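Local coordinates for protein putative Glycerophosphoryl diester phosphodiesterase (Silicibacter pomeroyi, PDB 3L12) that is a putative member of the glycerophosphoryl diester phosphodiesterase family, built on a TIM-barrel fold and carrying a bound magnesium ion, at residues Trp274-Pro279 with Asp291-Asp296. Sequence-based numbering, arbitrary orientation.
Sequences WTVNEP and DGIVTD
Val-276 N donates to Val-294 O at 2.8 Å, joining the loop Trp-274 to Asn-277 to the C-terminal half of strand 292-295; the directions Trp-274 to Asn-277 and Ile-293 to Asp-296 lie 55° apart. The peptide bond between Trp-274 and Thr-275 is cis, and just beyond it Thr-275 CA makes a CA-H...O contact of 3.3 Å with the same Val-294 O, which thus serves two consecutive residues. One residue further on, Thr-295 OG1 donates to Val-276 O over 2.7 Å, with the Thr-295 hydroxyl anti to its own backbone N, and Tyr-297 N and Thr-301 OG1 bond to it as well. Strands 270-273 and 292-295 are parallel neighbours in the TIM barrel, connected through helix 279-288 in a beta-alpha-beta crossover, and the contact ties the loop leaving the first strand to the end of the second. The Asn-277 side chain continues the link: OD1 accepts from Asp-296 N at 2.9 Å, while ND2 gives a nearly straight bond, 173° at the hydrogen, to the anti side of Asp-296 OD2. Held by both ends, the amide is turned 47° from the carboxylate plane. Arg-27 forms a salt bridge to the same OD2 and His-23 ND1 bonds to OD1, so both carboxylate oxygens are engaged. Thr-275 CG2 comes within 3.2 Å of Asp-296 OD2, its side chain crossing that of Asp-296 at about a right angle, and the Thr-275 side chain lies about 7 Å from the magnesium ion. Beside helix 279-288, Val-276 CB rests on Ile-293 CG2 at 3.7 Å, with Met-285 of that helix touching both side chains. The Trp-274 side chain meets Val-294 through its CB, 3.6 Å from Val-294 CB; its indole swings off the strand, with NE1 bonded to Cys-250 O and the ring packed edge-to-face with Tyr-252.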
loop_
_atom_site.group_PDB
_atom_site.type_symbol
_atom_site.label_atom_id
_atom_site.label_comp_id
_atom_site.label_asym_id
_atom_site.label_seq_id
_atom_site.Cartn_x
_atom_site.Cartn_y
_atom_site.Cartn_z
ATOM N N TRP A 274 -9.249 15.874 -10.108
ATOM C CA TRP A 274 -9.070 14.428 -10.263
ATOM C C TRP A 274 -8.605 14.078 -11.652
ATOM O O TRP A 274 -8.690 14.981 -12.521
ATOM C CB TRP A 274 -10.429 13.684 -10.039
ATOM C CG TRP A 274 -11.459 14.095 -11.028
ATOM C CD1 TRP A 274 -12.270 15.178 -10.942
ATOM C CD2 TRP A 274 -11.744 13.466 -12.279
ATOM N NE1 TRP A 274 -13.025 15.291 -12.087
ATOM C CE2 TRP A 274 -12.727 14.260 -12.925
ATOM C CE3 TRP A 274 -11.241 12.334 -12.943
ATOM C CZ2 TRP A 274 -13.261 13.921 -14.158
ATOM C CZ3 TRP A 274 -11.770 12.020 -14.192
ATOM C CH2 TRP A 274 -12.765 12.822 -14.776
ATOM N N THR A 275 -7.951 12.929 -11.900
ATOM C CA THR A 275 -7.347 11.986 -10.958
ATOM C C THR A 275 -5.849 12.292 -11.197
ATOM O O THR A 275 -5.330 12.097 -12.303
ATOM C CB THR A 275 -7.680 10.555 -11.238
ATOM O OG1 THR A 275 -9.070 10.344 -10.955
ATOM C CG2 THR A 275 -6.845 9.655 -10.393
ATOM N N VAL A 276 -5.196 12.828 -10.175
ATOM C CA VAL A 276 -3.880 13.464 -10.399
ATOM C C VAL A 276 -2.826 12.547 -9.858
ATOM O O VAL A 276 -2.735 12.329 -8.630
ATOM C CB VAL A 276 -3.830 14.912 -9.793
ATOM C CG1 VAL A 276 -2.667 15.696 -10.360
ATOM C CG2 VAL A 276 -5.181 15.735 -9.955
ATOM N N ASN A 277 -1.953 12.044 -10.740
ATOM C CA ASN A 277 -0.969 11.035 -10.389
ATOM C C ASN A 277 0.469 11.401 -10.680
ATOM O O ASN A 277 1.356 11.034 -9.926
ATOM C CB ASN A 277 -1.280 9.742 -11.143
ATOM C CG ASN A 277 -2.603 9.116 -10.721
ATOM O OD1 ASN A 277 -3.093 9.362 -9.590
ATOM N ND2 ASN A 277 -3.167 8.250 -11.594
ATOM N N GLU A 278 0.749 12.128 -11.749
ATOM C CA GLU A 278 2.163 12.426 -12.043
ATOM C C GLU A 278 2.653 13.549 -11.137
ATOM O O GLU A 278 1.930 14.521 -10.862
ATOM C CB GLU A 278 2.298 12.814 -13.501
ATOM C CG GLU A 278 1.817 11.705 -14.433
ATOM C CD GLU A 278 2.539 10.379 -14.239
ATOM O OE1 GLU A 278 3.744 10.403 -13.957
ATOM O OE2 GLU A 278 1.892 9.284 -14.292
ATOM N N PRO A 279 3.893 13.439 -10.658
ATOM C CA PRO A 279 4.410 14.433 -9.724
ATOM C C PRO A 279 4.294 15.887 -10.145
ATOM O O PRO A 279 3.896 16.750 -9.325
ATOM C CB PRO A 279 5.864 13.999 -9.555
ATOM C CG PRO A 279 5.919 12.634 -9.954
ATOM C CD PRO A 279 4.785 12.295 -10.823
ATOM N N ASP A 291 -8.908 22.936 -3.417
ATOM C CA ASP A 291 -9.144 22.506 -2.050
ATOM C C ASP A 291 -8.615 21.099 -1.826
ATOM O O ASP A 291 -8.155 20.797 -0.718
ATOM C CB ASP A 291 -10.622 22.518 -1.746
ATOM C CG ASP A 291 -11.177 23.911 -1.746
ATOM O OD1 ASP A 291 -11.645 24.352 -2.821
ATOM O OD2 ASP A 291 -11.083 24.556 -0.712
ATOM N N GLY A 292 -8.643 20.279 -2.859
ATOM C CA GLY A 292 -8.213 18.888 -2.709
ATOM C C GLY A 292 -7.900 18.226 -4.028
ATOM O O GLY A 292 -8.303 18.711 -5.081
ATOM N N ILE A 293 -7.145 17.130 -3.907
ATOM C CA ILE A 293 -6.680 16.312 -5.013
ATOM C C ILE A 293 -7.068 14.865 -4.838
ATOM O O ILE A 293 -6.777 14.258 -3.774
ATOM C CB ILE A 293 -5.142 16.386 -5.094
ATOM C CG1 ILE A 293 -4.712 17.785 -5.425
ATOM C CG2 ILE A 293 -4.581 15.445 -6.170
ATOM C CD1 ILE A 293 -3.166 18.001 -5.279
ATOM N N VAL A 294 -7.817 14.341 -5.811
ATOM C CA VAL A 294 -8.180 12.959 -5.891
ATOM C C VAL A 294 -7.061 12.301 -6.677
ATOM O O VAL A 294 -6.749 12.683 -7.814
ATOM C CB VAL A 294 -9.538 12.764 -6.626
ATOM C CG1 VAL A 294 -9.919 11.300 -6.710
ATOM C CG2 VAL A 294 -10.633 13.581 -5.915
ATOM N N THR A 295 -6.498 11.255 -6.072
ATOM C CA THR A 295 -5.313 10.575 -6.599
ATOM C C THR A 295 -5.354 9.029 -6.439
ATOM O O THR A 295 -5.819 8.490 -5.457
ATOM C CB THR A 295 -4.018 11.138 -5.947
ATOM O OG1 THR A 295 -2.840 10.573 -6.593
ATOM C CG2 THR A 295 -4.018 10.877 -4.395
ATOM N N ASP A 296 -4.778 8.334 -7.426
ATOM C CA ASP A 296 -4.522 6.912 -7.336
ATOM C C ASP A 296 -3.305 6.550 -6.454
ATOM O O ASP A 296 -3.121 5.374 -6.063
ATOM C CB ASP A 296 -4.277 6.328 -8.745
ATOM C CG ASP A 296 -5.516 6.411 -9.636
ATOM O OD1 ASP A 296 -6.583 6.070 -9.153
ATOM O OD2 ASP A 296 -5.399 6.779 -10.819
#